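Development-specific protein S (Myxococcus xanthus, PDB 1NPS) assembles on the surface of myxospores in the presence of calcium ions during fruiting body formation, its N-terminal domain, described here, binding two of these ions. Local coordinates at residues V16-G21 with L31-N36; I3-N8 with S39-P44. All blocks are in the same frame, centred on the assembly; numbering follows the deposited sequence.

Contact 1: V16-G21 with L31-N36; sequences VDLPPG and LGIENN. With CA (calcium ion), chain C.
A single methyl group, Ile33 CD1, is the meeting point of this contact: Val16 and Leu18, alternate residues of strand 15-18, both close on it, and the side-chain packing is apolar. Val16 arrives obliquely. With CG1 anti to the backbone N (chi1 172°), this methyl lies 3.8 Å from Ile33 CD1, while CG2 is turned to the base of the same side chain, 4.0 Å from Ile33 CG1. Both valine methyls also rest near the carbonyl oxygen of Leu31, so the two branches of this beta-branched residue cover Ile33 and that carbonyl together. Leu18 meets Ile33 tip to tip, its CD2 4.0 Å from Ile33 CD1, and the same CD2 touches Leu31 CD1 at 3.9 Å. Leu18 and Ile33 are buried; behind them lie Ile81 and Val83 of the other sheet, and Leu28 of helix 25-30. Gly32 suits its place because its positive phi (82°) makes it the C-prime residue of a Schellman motif, in which Ile33 N bonds to Leu28 O; the motif ends helix 25-30, and Ile33, the next residue, points toward strand 15-18. Farther along, Asn36 OD1 binds a calcium ion at 2.2 Å, a site completed by Gln53, Ser79 and waters. The arrangement is a helix-ending loop packed on an edge strand within a beta/gamma-crystallin Greek key, leading into a calcium site.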
# COMPACT_ATOMS: atom_id res chain seq x y z
N VAL A 16 -0.05 7.74 5.60
CA VAL A 16 -1.46 7.42 5.90
C VAL A 16 -1.60 5.95 6.31
O VAL A 16 -1.07 5.06 5.63
CB VAL A 16 -2.38 7.64 4.63
CG1 VAL A 16 -3.79 7.13 4.89
CG2 VAL A 16 -2.44 9.11 4.22
N ASP A 17 -2.35 5.69 7.37
CA ASP A 17 -2.59 4.32 7.84
C ASP A 17 -3.77 3.67 7.14
O ASP A 17 -4.76 4.33 6.85
CB ASP A 17 -2.88 4.31 9.35
CG ASP A 17 -1.67 4.64 10.18
OD1 ASP A 17 -0.54 4.44 9.71
OD2 ASP A 17 -1.86 5.10 11.33
N LEU A 18 -3.66 2.38 6.84
CA LEU A 18 -4.76 1.64 6.20
C LEU A 18 -5.09 0.37 6.95
O LEU A 18 -4.27 -0.55 6.99
CB LEU A 18 -4.40 1.25 4.76
CG LEU A 18 -4.21 2.37 3.75
CD1 LEU A 18 -3.78 1.78 2.42
CD2 LEU A 18 -5.52 3.15 3.63
N PRO A 19 -6.26 0.30 7.60
CA PRO A 19 -6.59 -0.93 8.31
C PRO A 19 -6.97 -1.98 7.26
O PRO A 19 -6.95 -1.70 6.06
CB PRO A 19 -7.77 -0.51 9.19
CG PRO A 19 -8.43 0.52 8.40
CD PRO A 19 -7.29 1.33 7.84
N PRO A 20 -7.24 -3.22 7.68
CA PRO A 20 -7.62 -4.27 6.74
C PRO A 20 -8.85 -3.86 5.93
O PRO A 20 -9.79 -3.25 6.46
CB PRO A 20 -7.92 -5.46 7.65
CG PRO A 20 -6.99 -5.26 8.78
CD PRO A 20 -7.15 -3.77 9.05
N GLY A 21 -8.84 -4.21 4.66
CA GLY A 21 -9.95 -3.89 3.78
C GLY A 21 -9.48 -3.84 2.35
O GLY A 21 -8.30 -4.02 2.06
N LEU A 31 -9.13 8.86 1.07
CA LEU A 31 -8.36 8.75 2.30
C LEU A 31 -7.08 9.57 2.24
O LEU A 31 -6.23 9.48 3.11
CB LEU A 31 -8.06 7.27 2.59
CG LEU A 31 -9.29 6.36 2.62
CD1 LEU A 31 -8.87 4.93 2.89
CD2 LEU A 31 -10.27 6.82 3.69
N GLY A 32 -6.97 10.40 1.21
CA GLY A 32 -5.80 11.25 1.04
C GLY A 32 -4.57 10.62 0.41
O GLY A 32 -3.46 11.13 0.58
N ILE A 33 -4.76 9.49 -0.28
CA ILE A 33 -3.66 8.79 -0.94
C ILE A 33 -3.82 8.93 -2.44
O ILE A 33 -4.64 8.24 -3.03
CB ILE A 33 -3.66 7.29 -0.58
CG1 ILE A 33 -3.39 7.11 0.92
CG2 ILE A 33 -2.63 6.52 -1.44
CD1 ILE A 33 -3.42 5.68 1.38
N GLU A 34 -3.07 9.84 -3.03
CA GLU A 34 -3.13 10.09 -4.47
C GLU A 34 -2.65 8.89 -5.27
O GLU A 34 -1.78 8.13 -4.85
CB GLU A 34 -2.31 11.31 -4.84
CG GLU A 34 -2.79 12.59 -4.20
CD GLU A 34 -1.70 13.63 -4.12
OE1 GLU A 34 -1.33 14.19 -5.17
OE2 GLU A 34 -1.20 13.89 -3.00
N ASN A 35 -3.20 8.75 -6.47
CA ASN A 35 -2.85 7.65 -7.34
C ASN A 35 -1.35 7.64 -7.69
O ASN A 35 -0.74 8.71 -7.89
CB ASN A 35 -3.67 7.74 -8.62
CG ASN A 35 -3.43 6.58 -9.53
OD1 ASN A 35 -3.64 5.42 -9.16
ND2 ASN A 35 -2.98 6.87 -10.75
N ASN A 36 -0.79 6.45 -7.80
CA ASN A 36 0.63 6.25 -8.14
C ASN A 36 1.57 7.18 -7.36
O ASN A 36 2.33 7.94 -7.97
CB ASN A 36 0.88 6.46 -9.65
CG ASN A 36 0.03 5.56 -10.56
OD1 ASN A 36 -0.43 4.50 -10.17
ND2 ASN A 36 -0.14 6.00 -11.81
CA CA C . -1.32 2.79 -11.28
O HOH W 1 -0.97 2.08 -9.97
O HOH W 2 -2.35 3.25 -12.59
O HOH W 3 0.15 2.61 -12.68

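Contact 2: I3-N8 with S39-P44; sequences ITVFYN and SSVKVP. With CA (calcium ion), chain B.
Backbone hydrogen bonds pair strand 3-6 antiparallel with strand 40-42. Thr4 and Lys42 exchange two: Lys42 N to Thr4 O is 2.9 Å, whereas Thr4 N to Lys42 O is longer, at 3.2 Å. Phe6 N then bonds to Ser40 O, and Phe6 O receives Ser39 N (2.8 Å). Since Ser39 and Ser40 both face Phe6, the pairing ends in a classic beta bulge.

Two side-chain oxygens make polar contacts beside the bulge. Ser40 OG, held between its backbone N and carbonyl carbon (chi1 67°), donates to Asn8 O at 2.8 Å, in the carbonyl plane; it also bonds with Phe11 N and lies against Phe6 CB. Ser39 OG binds a calcium ion together with Tyr7 O, and Thr37 and Asn76 contribute further ligands.

Side-chain packing occupies both faces. On one, Val5 and Val41 lie side by side, Val5 CG1 4.1 Å from Val41 CG2; beta-branched residues suit such extended, buried strands. Ile3 crosses Val41, its CD1 4.1 Å from Val41 CG1. On the face of Phe6, the ring sets its edge to Ser40 O, and the extended Lys42 chain crosses it obliquely, Lys42 CG 3.7 Å from Phe6 CE1. Replacing Phe6 with an alanine would probably open a gap beside the aliphatic part of Lys42, leaving it held less firmly, and take the ring edge from Ser40 O.

Pairing of the first and fourth strands is characteristic of the beta/gamma-crystallin Greek key, here ending at a calcium site of this domain.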
# COMPACT_ATOMS: atom_id res chain seq x y z
N ILE A 3 -1.24 -0.98 8.01
CA ILE A 3 -0.00 -0.79 7.28
C ILE A 3 0.07 0.74 7.15
O ILE A 3 -0.97 1.42 7.22
CB ILE A 3 -0.05 -1.42 5.85
CG1 ILE A 3 -1.15 -0.76 5.01
CG2 ILE A 3 -0.25 -2.94 5.93
CD1 ILE A 3 -0.86 -0.75 3.52
N THR A 4 1.26 1.29 6.97
CA THR A 4 1.39 2.74 6.79
C THR A 4 2.11 2.95 5.46
O THR A 4 3.16 2.34 5.21
CB THR A 4 2.15 3.41 7.96
OG1 THR A 4 1.65 2.91 9.21
CG2 THR A 4 1.94 4.90 7.94
N VAL A 5 1.48 3.69 4.56
CA VAL A 5 2.05 3.98 3.25
C VAL A 5 2.68 5.36 3.22
O VAL A 5 2.09 6.33 3.71
CB VAL A 5 0.98 3.84 2.13
CG1 VAL A 5 0.45 2.40 2.09
CG2 VAL A 5 -0.16 4.83 2.36
N PHE A 6 3.84 5.47 2.58
CA PHE A 6 4.58 6.73 2.50
C PHE A 6 4.73 7.25 1.08
O PHE A 6 4.80 6.46 0.12
CB PHE A 6 5.96 6.57 3.14
CG PHE A 6 5.92 6.27 4.61
CD1 PHE A 6 5.76 4.96 5.07
CD2 PHE A 6 6.01 7.30 5.55
CE1 PHE A 6 5.70 4.68 6.43
CE2 PHE A 6 5.95 7.04 6.90
CZ PHE A 6 5.78 5.72 7.35
N TYR A 7 4.75 8.57 0.93
CA TYR A 7 4.92 9.17 -0.40
C TYR A 7 6.32 9.03 -0.99
O TYR A 7 6.47 8.94 -2.21
CB TYR A 7 4.48 10.64 -0.40
CG TYR A 7 3.02 10.82 -0.74
CD1 TYR A 7 2.05 9.90 -0.31
CD2 TYR A 7 2.61 11.90 -1.53
CE1 TYR A 7 0.71 10.06 -0.65
CE2 TYR A 7 1.27 12.06 -1.88
CZ TYR A 7 0.32 11.14 -1.44
OH TYR A 7 -1.00 11.29 -1.80
N ASN A 8 7.33 8.96 -0.12
CA ASN A 8 8.72 8.80 -0.54
C ASN A 8 9.33 7.53 0.05
O ASN A 8 8.79 6.94 0.99
CB ASN A 8 9.57 10.01 -0.14
CG ASN A 8 9.09 11.30 -0.79
OD1 ASN A 8 8.95 12.32 -0.11
ND2 ASN A 8 8.82 11.26 -2.09
N SER A 39 5.65 5.06 -2.20
CA SER A 39 7.04 4.70 -2.46
C SER A 39 7.65 3.80 -1.39
O SER A 39 8.71 3.20 -1.59
CB SER A 39 7.87 5.98 -2.66
OG SER A 39 7.24 6.84 -3.61
N SER A 40 6.99 3.68 -0.25
CA SER A 40 7.46 2.80 0.81
C SER A 40 6.31 2.45 1.74
O SER A 40 5.31 3.18 1.81
CB SER A 40 8.68 3.39 1.56
OG SER A 40 8.39 4.55 2.32
N VAL A 41 6.39 1.28 2.38
CA VAL A 41 5.33 0.82 3.26
C VAL A 41 5.86 0.08 4.48
O VAL A 41 6.84 -0.66 4.41
CB VAL A 41 4.40 -0.17 2.51
CG1 VAL A 41 3.22 -0.57 3.39
CG2 VAL A 41 3.91 0.44 1.20
N LYS A 42 5.19 0.29 5.61
CA LYS A 42 5.52 -0.39 6.85
C LYS A 42 4.43 -1.44 7.06
O LYS A 42 3.25 -1.17 6.85
CB LYS A 42 5.55 0.58 8.03
CG LYS A 42 6.76 1.51 8.07
CD LYS A 42 6.84 2.26 9.38
CE LYS A 42 8.06 3.15 9.42
NZ LYS A 42 8.17 3.92 10.68
N VAL A 43 4.84 -2.66 7.38
CA VAL A 43 3.88 -3.72 7.60
C VAL A 43 4.22 -4.45 8.90
O VAL A 43 5.20 -5.18 8.96
CB VAL A 43 3.87 -4.73 6.41
CG1 VAL A 43 2.75 -5.75 6.56
CG2 VAL A 43 3.75 -3.99 5.09
N PRO A 44 3.43 -4.22 9.97
CA PRO A 44 3.68 -4.86 11.26
C PRO A 44 3.12 -6.28 11.24
O PRO A 44 2.39 -6.65 10.30
CB PRO A 44 2.89 -3.99 12.22
CG PRO A 44 1.69 -3.64 11.43
CD PRO A 44 2.29 -3.29 10.07
CA CA B . 6.24 8.26 -4.13
O HOH W 4 6.10 9.77 -4.59

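How the contacts relate
From the N terminus, the chain runs through 3-8, then 16-21, then 31-36, and finally 39-44. Contact 1 closes the shorter loop, carrying strand 21-23 and helix 25-30, and contact 2 closes the longer one around it, so the two nest without crossing. They share the three-stranded sheet, where strand 3-6 is central, with 15-18 along one side and 40-42 along the other. Among the links between them, Asp17 OD1 probably bonds to Thr4 OG1 (2.7 Å), Glu34 N probably bonds to Tyr7 OH, and Ile33 CD1 packs on Val5 CG2. Contact 1 supplies one ligand to one calcium ion and contact 2 two to the other, and both ions also bind residues of the second Greek key.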